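PDB 4MI2: putative enoyl-CoA hydratase/isomerase from Mycobacterium abscessus, which probably isomerises the ring epoxide of phenylacetyl-CoA, a step in phenylacetate degradation, as a member of the enoyl-CoA hydratase/isomerase (crotonase) family. Local coordinates for residues Ala55-Ala60 with Val198-Ala203; Ala7-Ser12 with Ala19-Asp24; Ser29-Arg34 with Phe65-Asp70; Thr35-Leu40 with Glu91-Val96. All blocks are in the same frame, centred on the assembly; numbering follows the deposited sequence.

Contact 1 of 4, residues Ala55-Ala60 with Val198-Ala203; sequences AVVMSA and VANSVA
Ala55, at the start of strand 55-60, sets its CB 3.5 Å from the carbonyl O of Ala203 in the helical segment 198-203. The strand and helix run antiparallel, 172° between their directions, with their axes 8.3 Å apart at closest approach. Val56 turns its side chain to the opposite face of the sheet, onto Ile21 and Val107 of the flanking strands. Val57 then carries most of the contact. Its CB meets Ala203 CB at 3.9 Å, while CG2 reaches Ala199 CB, one turn earlier in the helix, also at 3.9 Å. The valine therefore faces both alanine methyls on the inner side of the helix. CG1 stands between the backbone N and the carbonyl carbon (chi1 51°) and CG2 lies anti to the N, a setting that brings both methyls up to the amide of Asn200. Asn200 OD1 lies 3.5 Å from Val57 CG1 and equally far from CG2, so the amide oxygen sits in the fork of the valine, the two side chains crossing at about a right angle. Met58 again points to the far face, toward Val109. Beyond it the strand leaves segment 198-203. The same helical face extends to the next strand, where Ala199 touches Val108 and Ala110. No hydrogen bond crosses between the segments: small methyl groups let the helix lie against the crotonase-fold sheet, and the cohesion is chiefly van der Waals and hydrophobic, with an amide oxygen covering its outer edge.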
loop_
_atom_site.group_PDB
_atom_site.type_symbol
_atom_site.label_atom_id
_atom_site.label_comp_id
_atom_site.label_asym_id
_atom_site.label_seq_id
_atom_site.Cartn_x
_atom_site.Cartn_y
_atom_site.Cartn_z
ATOM N N ALA B 55 -2.719 -22.249 -16.044
ATOM C CA ALA B 55 -1.741 -21.207 -15.714
ATOM C C ALA B 55 -1.183 -20.630 -17.003
ATOM O O ALA B 55 -1.247 -21.265 -18.055
ATOM C CB ALA B 55 -0.609 -21.756 -14.849
ATOM N N VAL B 56 -0.629 -19.426 -16.896
ATOM C CA VAL B 56 -0.063 -18.714 -18.029
ATOM C C VAL B 56 1.368 -18.305 -17.693
ATOM O O VAL B 56 1.663 -17.891 -16.566
ATOM C CB VAL B 56 -0.888 -17.461 -18.366
ATOM C CG1 VAL B 56 -0.255 -16.663 -19.496
ATOM C CG2 VAL B 56 -2.308 -17.855 -18.723
ATOM N N VAL B 57 2.257 -18.444 -18.671
ATOM C CA VAL B 57 3.610 -17.944 -18.529
ATOM C C VAL B 57 3.924 -17.020 -19.706
ATOM O O VAL B 57 3.744 -17.371 -20.878
ATOM C CB VAL B 57 4.663 -19.065 -18.335
ATOM C CG1 VAL B 57 4.556 -20.145 -19.398
ATOM C CG2 VAL B 57 6.076 -18.485 -18.286
ATOM N N MET B 58 4.365 -15.821 -19.357
ATOM C CA MET B 58 4.714 -14.787 -20.308
ATOM C C MET B 58 6.246 -14.669 -20.300
ATOM O O MET B 58 6.855 -14.546 -19.238
ATOM C CB MET B 58 4.032 -13.486 -19.867
ATOM C CG MET B 58 3.623 -12.524 -20.967
ATOM S SD MET B 58 2.130 -11.567 -20.548
ATOM C CE MET B 58 2.543 -10.926 -18.916
ATOM N N SER B 59 6.860 -14.750 -21.482
ATOM C CA SER B 59 8.307 -14.618 -21.619
ATOM C C SER B 59 8.667 -13.907 -22.916
ATOM O O SER B 59 7.783 -13.499 -23.667
ATOM C CB SER B 59 8.980 -15.999 -21.549
ATOM O OG SER B 59 8.529 -16.842 -22.590
ATOM N N ALA B 60 9.968 -13.742 -23.161
ATOM C CA ALA B 60 10.445 -12.987 -24.325
ATOM C C ALA B 60 11.808 -13.477 -24.836
ATOM O O ALA B 60 12.704 -13.780 -24.050
ATOM C CB ALA B 60 10.509 -11.512 -23.984
ATOM N N VAL B 198 12.777 -20.813 -14.719
ATOM C CA VAL B 198 12.164 -20.772 -13.390
ATOM C C VAL B 198 10.675 -20.447 -13.496
ATOM O O VAL B 198 9.846 -21.087 -12.837
ATOM C CB VAL B 198 12.888 -19.775 -12.469
ATOM C CG1 VAL B 198 12.153 -19.613 -11.149
ATOM C CG2 VAL B 198 14.318 -20.248 -12.239
ATOM N N ALA B 199 10.339 -19.481 -14.344
ATOM C CA ALA B 199 8.935 -19.128 -14.582
ATOM C C ALA B 199 8.109 -20.331 -15.071
ATOM O O ALA B 199 6.983 -20.551 -14.614
ATOM C CB ALA B 199 8.843 -17.985 -15.576
ATOM N N ASN B 200 8.679 -21.101 -15.999
ATOM C CA ASN B 200 8.042 -22.320 -16.498
ATOM C C ASN B 200 7.835 -23.347 -15.403
ATOM O O ASN B 200 6.792 -23.996 -15.374
ATOM C CB ASN B 200 8.853 -22.940 -17.647
ATOM C CG ASN B 200 8.717 -22.164 -18.948
ATOM O OD1 ASN B 200 7.759 -21.424 -19.150
ATOM N ND2 ASN B 200 9.680 -22.331 -19.833
ATOM N N SER B 201 8.808 -23.493 -14.501
ATOM C CA SER B 201 8.658 -24.432 -13.382
ATOM C C SER B 201 7.556 -23.974 -12.447
ATOM O O SER B 201 6.726 -24.774 -12.030
ATOM C CB SER B 201 9.955 -24.597 -12.594
ATOM O OG SER B 201 11.008 -24.975 -13.461
ATOM N N VAL B 202 7.562 -22.684 -12.122
ATOM C CA VAL B 202 6.545 -22.103 -11.255
ATOM C C VAL B 202 5.165 -22.259 -11.891
ATOM O O VAL B 202 4.238 -22.736 -11.239
ATOM C CB VAL B 202 6.842 -20.616 -10.934
ATOM C CG1 VAL B 202 5.643 -19.938 -10.283
ATOM C CG2 VAL B 202 8.058 -20.510 -10.025
ATOM N N ALA B 203 5.039 -21.875 -13.161
ATOM C CA ALA B 203 3.774 -22.016 -13.896
ATOM C C ALA B 203 3.296 -23.463 -13.951
ATOM O O ALA B 203 2.101 -23.727 -13.835
ATOM C CB ALA B 203 3.908 -21.463 -15.305
#

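Contact 2 of 4, residues Ala7-Ser12 with Ala19-Asp24; sequences AAVAYS and AAIVLD
The N-terminal beta hairpin pairs strand 9-13 with strand 18-23, and its hydrogen-bonded pairs are Ala10 with Val22 and Ser12 with Ala20. Ala10 N donates to Val22 O at 2.8 Å, and Val22 N returns a bond to Ala10 O that is close to straight (170° at the hydrogen). The second pair is less even: Ala20 N reaches Ser12 O at 2.8 Å, but Ser12 N lies 3.2 Å from Ala20 O. At the open end Asp24 N bonds Ala8 O, and a water donates to both Ala7 O and Asp24 OD2. On one face Val9 CG1 packs 3.8 Å from Ile21 CG2. Tyr11 CG is anti to the backbone N (chi1 179°), and the ring lies alongside Ile21 and Ala19: CD1 meets Ile21 CG1 at the ring edge at 4.1 Å, and CE1 approaches Ala19 CB. This face lies under helix 34-49, whose Glu39 OE1 accepts a bond from Val9 N. On the other face Ala10 CB opposes Val22 CB, and Ser12 OG rests 3.8 Å from Ala20 CB. Such a hairpin, adding an antiparallel edge strand to an otherwise parallel sheet, belongs to the crotonase fold.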
loop_
_atom_site.group_PDB
_atom_site.type_symbol
_atom_site.label_atom_id
_atom_site.label_comp_id
_atom_site.label_asym_id
_atom_site.label_seq_id
_atom_site.Cartn_x
_atom_site.Cartn_y
_atom_site.Cartn_z
ATOM N N ALA B 7 3.565 -15.570 -35.569
ATOM C CA ALA B 7 5.022 -15.390 -35.853
ATOM C C ALA B 7 5.699 -14.370 -34.897
ATOM O O ALA B 7 6.724 -14.689 -34.291
ATOM C CB ALA B 7 5.228 -14.999 -37.319
ATOM N N ALA B 8 5.126 -13.170 -34.750
ATOM C CA ALA B 8 5.686 -12.136 -33.843
ATOM C C ALA B 8 5.514 -12.459 -32.340
ATOM O O ALA B 8 6.383 -12.150 -31.518
ATOM C CB ALA B 8 5.077 -10.777 -34.156
ATOM N N VAL B 9 4.381 -13.057 -31.989
ATOM C CA VAL B 9 4.155 -13.566 -30.644
ATOM C C VAL B 9 3.823 -15.055 -30.747
ATOM O O VAL B 9 2.910 -15.428 -31.470
ATOM C CB VAL B 9 3.004 -12.813 -29.947
ATOM C CG1 VAL B 9 2.729 -13.399 -28.567
ATOM C CG2 VAL B 9 3.325 -11.328 -29.837
ATOM N N ALA B 10 4.572 -15.905 -30.054
ATOM C CA ALA B 10 4.308 -17.346 -30.079
ATOM C C ALA B 10 3.305 -17.703 -28.996
ATOM O O ALA B 10 3.398 -17.211 -27.872
ATOM C CB ALA B 10 5.593 -18.143 -29.885
ATOM N N TYR B 11 2.345 -18.552 -29.342
ATOM C CA TYR B 11 1.350 -19.041 -28.402
ATOM C C TYR B 11 1.261 -20.555 -28.489
ATOM O O TYR B 11 1.218 -21.119 -29.584
ATOM C CB TYR B 11 -0.019 -18.433 -28.712
ATOM C CG TYR B 11 -1.125 -18.906 -27.796
ATOM C CD1 TYR B 11 -1.259 -18.386 -26.522
ATOM C CD2 TYR B 11 -2.040 -19.874 -28.207
ATOM C CE1 TYR B 11 -2.273 -18.805 -25.673
ATOM C CE2 TYR B 11 -3.063 -20.303 -27.366
ATOM C CZ TYR B 11 -3.172 -19.761 -26.095
ATOM O OH TYR B 11 -4.169 -20.172 -25.244
ATOM N N SER B 12 1.228 -21.207 -27.332
ATOM C CA SER B 12 0.958 -22.646 -27.253
ATOM C C SER B 12 0.375 -23.013 -25.888
ATOM O O SER B 12 0.620 -22.327 -24.895
ATOM C CB SER B 12 2.241 -23.449 -27.493
ATOM O OG SER B 12 3.200 -23.170 -26.488
ATOM N N ALA B 19 -0.403 -22.165 -20.663
ATOM C CA ALA B 19 -0.360 -21.370 -21.885
ATOM C C ALA B 19 0.916 -20.547 -21.888
ATOM O O ALA B 19 1.160 -19.767 -20.969
ATOM C CB ALA B 19 -1.576 -20.468 -22.005
ATOM N N ALA B 20 1.734 -20.746 -22.918
ATOM C CA ALA B 20 2.976 -20.011 -23.077
ATOM C C ALA B 20 2.757 -18.884 -24.081
ATOM O O ALA B 20 2.330 -19.139 -25.205
ATOM C CB ALA B 20 4.091 -20.939 -23.542
ATOM N N ILE B 21 3.024 -17.650 -23.660
ATOM C CA ILE B 21 2.988 -16.488 -24.542
ATOM C C ILE B 21 4.410 -15.931 -24.621
ATOM O O ILE B 21 4.961 -15.485 -23.611
ATOM C CB ILE B 21 2.025 -15.400 -24.015
ATOM C CG1 ILE B 21 0.611 -15.975 -23.833
ATOM C CG2 ILE B 21 1.995 -14.191 -24.959
ATOM C CD1 ILE B 21 -0.391 -14.990 -23.257
ATOM N N VAL B 22 5.019 -15.980 -25.805
ATOM C CA VAL B 22 6.389 -15.505 -25.971
ATOM C C VAL B 22 6.460 -14.341 -26.953
ATOM O O VAL B 22 6.049 -14.463 -28.114
ATOM C CB VAL B 22 7.346 -16.624 -26.448
ATOM C CG1 VAL B 22 8.802 -16.148 -26.398
ATOM C CG2 VAL B 22 7.155 -17.886 -25.608
ATOM N N LEU B 23 6.997 -13.219 -26.474
ATOM C CA LEU B 23 7.330 -12.091 -27.339
ATOM C C LEU B 23 8.544 -12.512 -28.162
ATOM O O LEU B 23 9.561 -12.912 -27.599
ATOM C CB LEU B 23 7.647 -10.839 -26.506
ATOM C CG LEU B 23 6.611 -10.445 -25.449
ATOM C CD1 LEU B 23 7.004 -9.145 -24.772
ATOM C CD2 LEU B 23 5.220 -10.330 -26.050
ATOM N N ASP B 24 8.425 -12.448 -29.487
ATOM C CA ASP B 24 9.423 -13.027 -30.383
ATOM C C ASP B 24 9.786 -12.068 -31.518
ATOM O O ASP B 24 9.712 -12.400 -32.695
ATOM C CB ASP B 24 8.898 -14.356 -30.931
ATOM C CG ASP B 24 9.998 -15.269 -31.456
ATOM O OD1 ASP B 24 11.200 -15.056 -31.178
ATOM O OD2 ASP B 24 9.645 -16.242 -32.138
HETATM O O HOH W 1 7.026 -16.923 -32.760
HETATM O O HOH W 2 4.520 -20.804 -27.070
#

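Contact 3 of 4, residues Ser29-Arg34 with Phe65-Asp70; sequences SNALDR and FCVGQD
Leu32 anchors the two loops through both of its backbone polar atoms: its N donates to Gly68 O at 2.8 Å, nearly straight at 167°, and its O accepts from Asp70 N at 3.0 Å. Asp70 N approaches from above the carbonyl plane of Leu32, 60° out of it. This single bridge joins loops of the crotonase fold that each follow a sheet strand and lead into a helix. Farther back, Val67 N to Ser29 O and Asn30 ND2 to Phe65 O are weak bonds. Asn30 is held more firmly by its surroundings, ND2 by Asn64 O and Ala61 O, and OD1 by Arg25 N. Asp33 and Asp70 are both N-caps, OD1 of Asp33 taking Met36 N and OD2 of Asp70 taking Glu73 N. Asp33 CB and Asp70 CB touch at 3.8 Å, whereas the carboxylates stay apart and that of Asp70 is salt-bridged through OD1 to Arg25. In relatives, the loop corresponding to 65-70 contributes a backbone N-H to the oxyanion hole, so this bridge probably lies beside the active site. Gly68 takes a backbone conformation that suits glycine. The packing is small and apolar. Ala31 CB rests 3.8 Å from Val67 CG2, and Ser29 CB lies against Val67 CG1. Cys66 swings its sulfur anti to the backbone N (chi1 -176°), and SG then meets the branch point of Leu32, 3.7 Å from CG and a little farther from both methyls.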
loop_
_atom_site.group_PDB
_atom_site.type_symbol
_atom_site.label_atom_id
_atom_site.label_comp_id
_atom_site.label_asym_id
_atom_site.label_seq_id
_atom_site.Cartn_x
_atom_site.Cartn_y
_atom_site.Cartn_z
ATOM N N SER B 29 14.336 -5.770 -29.777
ATOM C CA SER B 29 14.153 -5.878 -28.318
ATOM C C SER B 29 12.667 -5.998 -27.913
ATOM O O SER B 29 12.243 -5.499 -26.872
ATOM C CB SER B 29 14.839 -4.707 -27.600
ATOM O OG SER B 29 16.247 -4.763 -27.763
ATOM N N ASN B 30 11.902 -6.675 -28.765
ATOM C CA ASN B 30 10.467 -6.893 -28.586
ATOM C C ASN B 30 9.630 -5.609 -28.506
ATOM O O ASN B 30 8.564 -5.570 -27.859
ATOM C CB ASN B 30 10.219 -7.830 -27.399
ATOM C CG ASN B 30 10.889 -9.176 -27.591
ATOM O OD1 ASN B 30 10.686 -9.843 -28.618
ATOM N ND2 ASN B 30 11.700 -9.583 -26.620
ATOM N N ALA B 31 10.114 -4.570 -29.189
ATOM C CA ALA B 31 9.377 -3.314 -29.306
ATOM C C ALA B 31 8.026 -3.607 -29.931
ATOM O O ALA B 31 7.940 -4.371 -30.884
ATOM C CB ALA B 31 10.143 -2.306 -30.152
ATOM N N LEU B 32 6.974 -3.001 -29.387
ATOM C CA LEU B 32 5.609 -3.358 -29.766
ATOM C C LEU B 32 5.117 -2.529 -30.948
ATOM O O LEU B 32 4.766 -1.362 -30.792
ATOM C CB LEU B 32 4.672 -3.180 -28.568
ATOM C CG LEU B 32 5.090 -3.948 -27.309
ATOM C CD1 LEU B 32 4.197 -3.572 -26.154
ATOM C CD2 LEU B 32 5.071 -5.452 -27.545
ATOM N N ASP B 33 5.115 -3.133 -32.134
ATOM C CA ASP B 33 4.495 -2.521 -33.318
ATOM C C ASP B 33 3.079 -3.101 -33.500
ATOM O O ASP B 33 2.645 -3.924 -32.693
ATOM C CB ASP B 33 5.379 -2.714 -34.557
ATOM C CG ASP B 33 5.545 -4.181 -34.971
ATOM O OD1 ASP B 33 5.050 -5.095 -34.277
ATOM O OD2 ASP B 33 6.173 -4.410 -36.023
ATOM N N ARG B 34 2.357 -2.671 -34.528
ATOM C CA ARG B 34 0.945 -3.052 -34.673
ATOM C C ARG B 34 0.740 -4.572 -34.726
ATOM O O ARG B 34 -0.162 -5.098 -34.078
ATOM C CB ARG B 34 0.320 -2.385 -35.912
ATOM C CG ARG B 34 -0.060 -0.934 -35.679
ATOM C CD ARG B 34 -0.816 -0.354 -36.862
ATOM N NE ARG B 34 0.077 -0.246 -38.011
ATOM C CZ ARG B 34 0.903 0.776 -38.243
ATOM N NH1 ARG B 34 1.683 0.759 -39.320
ATOM N NH2 ARG B 34 0.958 1.813 -37.414
ATOM N N PHE B 65 13.258 -8.057 -22.392
ATOM C CA PHE B 65 11.850 -8.448 -22.293
ATOM C C PHE B 65 10.992 -7.634 -23.264
ATOM O O PHE B 65 10.331 -8.193 -24.141
ATOM C CB PHE B 65 11.338 -8.273 -20.849
ATOM C CG PHE B 65 9.874 -8.587 -20.678
ATOM C CD1 PHE B 65 9.436 -9.899 -20.585
ATOM C CD2 PHE B 65 8.934 -7.571 -20.623
ATOM C CE1 PHE B 65 8.091 -10.188 -20.445
ATOM C CE2 PHE B 65 7.593 -7.851 -20.475
ATOM C CZ PHE B 65 7.167 -9.162 -20.391
ATOM N N CYS B 66 11.006 -6.313 -23.097
ATOM C CA CYS B 66 10.184 -5.430 -23.923
ATOM C C CYS B 66 10.517 -3.962 -23.668
ATOM O O CYS B 66 10.333 -3.462 -22.560
ATOM C CB CYS B 66 8.698 -5.671 -23.635
ATOM S SG CYS B 66 7.578 -4.708 -24.675
ATOM N N VAL B 67 10.985 -3.272 -24.706
ATOM C CA VAL B 67 11.316 -1.858 -24.590
ATOM C C VAL B 67 10.119 -0.938 -24.804
ATOM O O VAL B 67 10.283 0.277 -24.806
ATOM C CB VAL B 67 12.480 -1.417 -25.519
ATOM C CG1 VAL B 67 13.751 -2.176 -25.167
ATOM C CG2 VAL B 67 12.123 -1.558 -27.003
ATOM N N GLY B 68 8.920 -1.501 -24.969
ATOM C CA GLY B 68 7.706 -0.696 -25.117
ATOM C C GLY B 68 7.375 -0.387 -26.567
ATOM O O GLY B 68 7.770 -1.126 -27.472
ATOM N N GLN B 69 6.648 0.707 -26.784
ATOM C CA GLN B 69 6.164 1.099 -28.112
ATOM C C GLN B 69 7.270 1.097 -29.164
ATOM O O GLN B 69 8.391 1.547 -28.908
ATOM C CB GLN B 69 5.538 2.501 -28.037
ATOM C CG GLN B 69 5.204 3.149 -29.376
ATOM C CD GLN B 69 4.195 2.363 -30.184
ATOM O OE1 GLN B 69 3.212 1.840 -29.638
ATOM N NE2 GLN B 69 4.411 2.296 -31.498
ATOM N N ASP B 70 6.953 0.607 -30.356
ATOM C CA ASP B 70 7.899 0.687 -31.460
ATOM C C ASP B 70 8.135 2.155 -31.867
ATOM O O ASP B 70 7.193 2.892 -32.172
ATOM C CB ASP B 70 7.404 -0.130 -32.645
ATOM C CG ASP B 70 8.345 -0.066 -33.814
ATOM O OD1 ASP B 70 9.413 -0.699 -33.744
ATOM O OD2 ASP B 70 8.024 0.634 -34.790
#

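Contact 4 of 4, residues Thr35-Leu40 with Glu91-Val96; sequences TMKTEL and EHYNPV
Lys37 lays its aliphatic chain between His92 and Tyr93, and this is the tight part of the contact. Its CD is 3.6 Å from His92 CB and also sits over one face of the Tyr93 ring, 4.0 Å from the centroid and displaced toward the hydroxyl end, a CH-pi contact. Beyond CD the chain bends (chi3 -83°), which turns CE and NZ along past the tyrosine. NZ hydrogen-bonds Gln69 OE1 and Thr88 OG1, two neutral groups, and Gln69 OE1 also bonds Tyr93 OH. One turn on, Leu40 CD2 touches Val96 CG1 at 4.0 Å, the two side chains crossing at about a right angle, with Leu122 of helix 118-124 against both. Val96 CG2 packs 3.9 Å from Lys37 O. The other flank is looser. Exposed Thr38 brings OG1 only to within 4.2 Å of His92 CD2, its own bond going to Arg34 O. There a water links the backbones instead, donating to His92 O at 3.1 Å and, weakly, to Lys37 O. Segments 35-40 and 91-96 cross at 28°, and a pi-type turn at 91-93 precedes the kink at Pro95. In this crotonase-type fold the segments lie on helices 34-49 and 87-102, which pack together beside the sheet and are joined here by a buried lysine.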
loop_
_atom_site.group_PDB
_atom_site.type_symbol
_atom_site.label_atom_id
_atom_site.label_comp_id
_atom_site.label_asym_id
_atom_site.label_seq_id
_atom_site.Cartn_x
_atom_site.Cartn_y
_atom_site.Cartn_z
ATOM N N THR B 35 1.578 -5.259 -35.495
ATOM C CA THR B 35 1.532 -6.718 -35.621
ATOM C C THR B 35 1.726 -7.392 -34.273
ATOM O O THR B 35 0.986 -8.297 -33.909
ATOM C CB THR B 35 2.638 -7.225 -36.568
ATOM O OG1 THR B 35 2.462 -6.627 -37.849
ATOM C CG2 THR B 35 2.598 -8.738 -36.710
ATOM N N MET B 36 2.734 -6.939 -33.547
ATOM C CA MET B 36 3.036 -7.452 -32.227
ATOM C C MET B 36 1.875 -7.251 -31.238
ATOM O O MET B 36 1.552 -8.142 -30.459
ATOM C CB MET B 36 4.263 -6.735 -31.710
ATOM C CG MET B 36 4.908 -7.403 -30.530
ATOM S SD MET B 36 6.305 -8.407 -31.044
ATOM C CE MET B 36 7.013 -8.699 -29.428
ATOM N N LYS B 37 1.270 -6.067 -31.273
ATOM C CA LYS B 37 0.164 -5.713 -30.373
ATOM C C LYS B 37 -1.103 -6.513 -30.663
ATOM O O LYS B 37 -1.767 -6.997 -29.745
ATOM C CB LYS B 37 -0.128 -4.213 -30.457
ATOM C CG LYS B 37 0.959 -3.374 -29.788
ATOM C CD LYS B 37 0.711 -1.878 -29.868
ATOM C CE LYS B 37 1.159 -1.284 -31.189
ATOM N NZ LYS B 37 1.398 0.181 -31.055
ATOM N N THR B 38 -1.425 -6.643 -31.945
ATOM C CA THR B 38 -2.574 -7.429 -32.384
ATOM C C THR B 38 -2.420 -8.910 -32.017
ATOM O O THR B 38 -3.367 -9.533 -31.550
ATOM C CB THR B 38 -2.787 -7.263 -33.907
ATOM O OG1 THR B 38 -3.173 -5.907 -34.177
ATOM C CG2 THR B 38 -3.870 -8.191 -34.420
ATOM N N GLU B 39 -1.224 -9.464 -32.222
ATOM C CA GLU B 39 -0.989 -10.876 -31.942
ATOM C C GLU B 39 -0.932 -11.134 -30.430
ATOM O O GLU B 39 -1.374 -12.183 -29.953
ATOM C CB GLU B 39 0.282 -11.371 -32.645
ATOM C CG GLU B 39 0.167 -11.454 -34.169
ATOM C CD GLU B 39 1.400 -12.057 -34.842
ATOM O OE1 GLU B 39 2.355 -12.466 -34.145
ATOM O OE2 GLU B 39 1.425 -12.132 -36.091
ATOM N N LEU B 40 -0.410 -10.170 -29.676
ATOM C CA LEU B 40 -0.386 -10.276 -28.216
ATOM C C LEU B 40 -1.810 -10.323 -27.649
ATOM O O LEU B 40 -2.101 -11.159 -26.787
ATOM C CB LEU B 40 0.410 -9.124 -27.590
ATOM C CG LEU B 40 0.536 -9.125 -26.062
ATOM C CD1 LEU B 40 1.088 -10.452 -25.563
ATOM C CD2 LEU B 40 1.412 -7.969 -25.594
ATOM N N GLU B 91 -6.725 1.822 -28.972
ATOM C CA GLU B 91 -6.957 0.755 -29.951
ATOM C C GLU B 91 -6.216 -0.553 -29.627
ATOM O O GLU B 91 -6.729 -1.623 -29.896
ATOM C CB GLU B 91 -6.548 1.263 -31.349
ATOM C CG GLU B 91 -6.692 0.259 -32.489
ATOM C CD GLU B 91 -6.246 0.808 -33.852
ATOM O OE1 GLU B 91 -5.908 2.013 -33.967
ATOM O OE2 GLU B 91 -6.250 0.014 -34.825
ATOM N N HIS B 92 -5.012 -0.472 -29.064
ATOM C CA HIS B 92 -4.164 -1.663 -28.879
ATOM C C HIS B 92 -3.803 -1.985 -27.436
ATOM O O HIS B 92 -3.996 -3.109 -26.982
ATOM C CB HIS B 92 -2.867 -1.510 -29.669
ATOM C CG HIS B 92 -3.077 -1.421 -31.140
ATOM N ND1 HIS B 92 -2.798 -0.283 -31.865
ATOM C CD2 HIS B 92 -3.576 -2.320 -32.021
ATOM C CE1 HIS B 92 -3.089 -0.496 -33.137
ATOM N NE2 HIS B 92 -3.567 -1.723 -33.257
ATOM N N TYR B 93 -3.260 -1.004 -26.723
ATOM C CA TYR B 93 -2.755 -1.241 -25.373
ATOM C C TYR B 93 -3.873 -1.517 -24.376
ATOM O O TYR B 93 -3.795 -2.465 -23.599
ATOM C CB TYR B 93 -1.884 -0.071 -24.913
ATOM C CG TYR B 93 -0.552 -0.034 -25.623
ATOM C CD1 TYR B 93 -0.285 0.906 -26.619
ATOM C CD2 TYR B 93 0.434 -0.958 -25.313
ATOM C CE1 TYR B 93 0.935 0.930 -27.270
ATOM C CE2 TYR B 93 1.658 -0.939 -25.953
ATOM C CZ TYR B 93 1.902 0.005 -26.928
ATOM O OH TYR B 93 3.113 0.008 -27.569
ATOM N N ASN B 94 -4.923 -0.708 -24.416
ATOM C CA ASN B 94 -6.042 -0.900 -23.510
ATOM C C ASN B 94 -6.667 -2.307 -23.621
ATOM O O ASN B 94 -6.791 -2.988 -22.608
ATOM C CB ASN B 94 -7.054 0.258 -23.621
ATOM C CG ASN B 94 -6.533 1.552 -22.983
ATOM O OD1 ASN B 94 -5.426 1.589 -22.450
ATOM N ND2 ASN B 94 -7.346 2.611 -23.009
ATOM N N PRO B 95 -7.013 -2.775 -24.837
ATOM C CA PRO B 95 -7.521 -4.160 -24.920
ATOM C C PRO B 95 -6.544 -5.232 -24.392
ATOM O O PRO B 95 -6.976 -6.207 -23.768
ATOM C CB PRO B 95 -7.781 -4.364 -26.421
ATOM C CG PRO B 95 -7.958 -2.990 -26.976
ATOM C CD PRO B 95 -7.137 -2.056 -26.117
ATOM N N VAL B 96 -5.251 -5.044 -24.643
ATOM C CA VAL B 96 -4.219 -5.959 -24.135
ATOM C C VAL B 96 -4.251 -6.059 -22.603
ATOM O O VAL B 96 -4.250 -7.163 -22.044
ATOM C CB VAL B 96 -2.808 -5.546 -24.633
ATOM C CG1 VAL B 96 -1.697 -6.174 -23.799
ATOM C CG2 VAL B 96 -2.642 -5.942 -26.088
HETATM O O HOH W 3 -3.812 -5.100 -29.409
#

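Contacts 1 and 2 share one sheet: their centres are 12 Å apart, and Val57 N to Ala19 O and Ala55 O to Ala19 N, both 2.9 Å, join strands 55-60 and 18-23. The helix of contact 1 lies on the opposite face of that sheet from helix 34-49 of contact 4. Contacts 3 and 4 are the closest pair, 11 Å between centres, and meet at Gln69 OE1, which lies 2.8 Å from both Lys37 NZ and Tyr93 OH. Contact 3, 14 Å from contact 2, touches it where Leu23 CD1 approaches Phe65 O. By family comparison, contact 3 is probably nearest the CoA-thioester site.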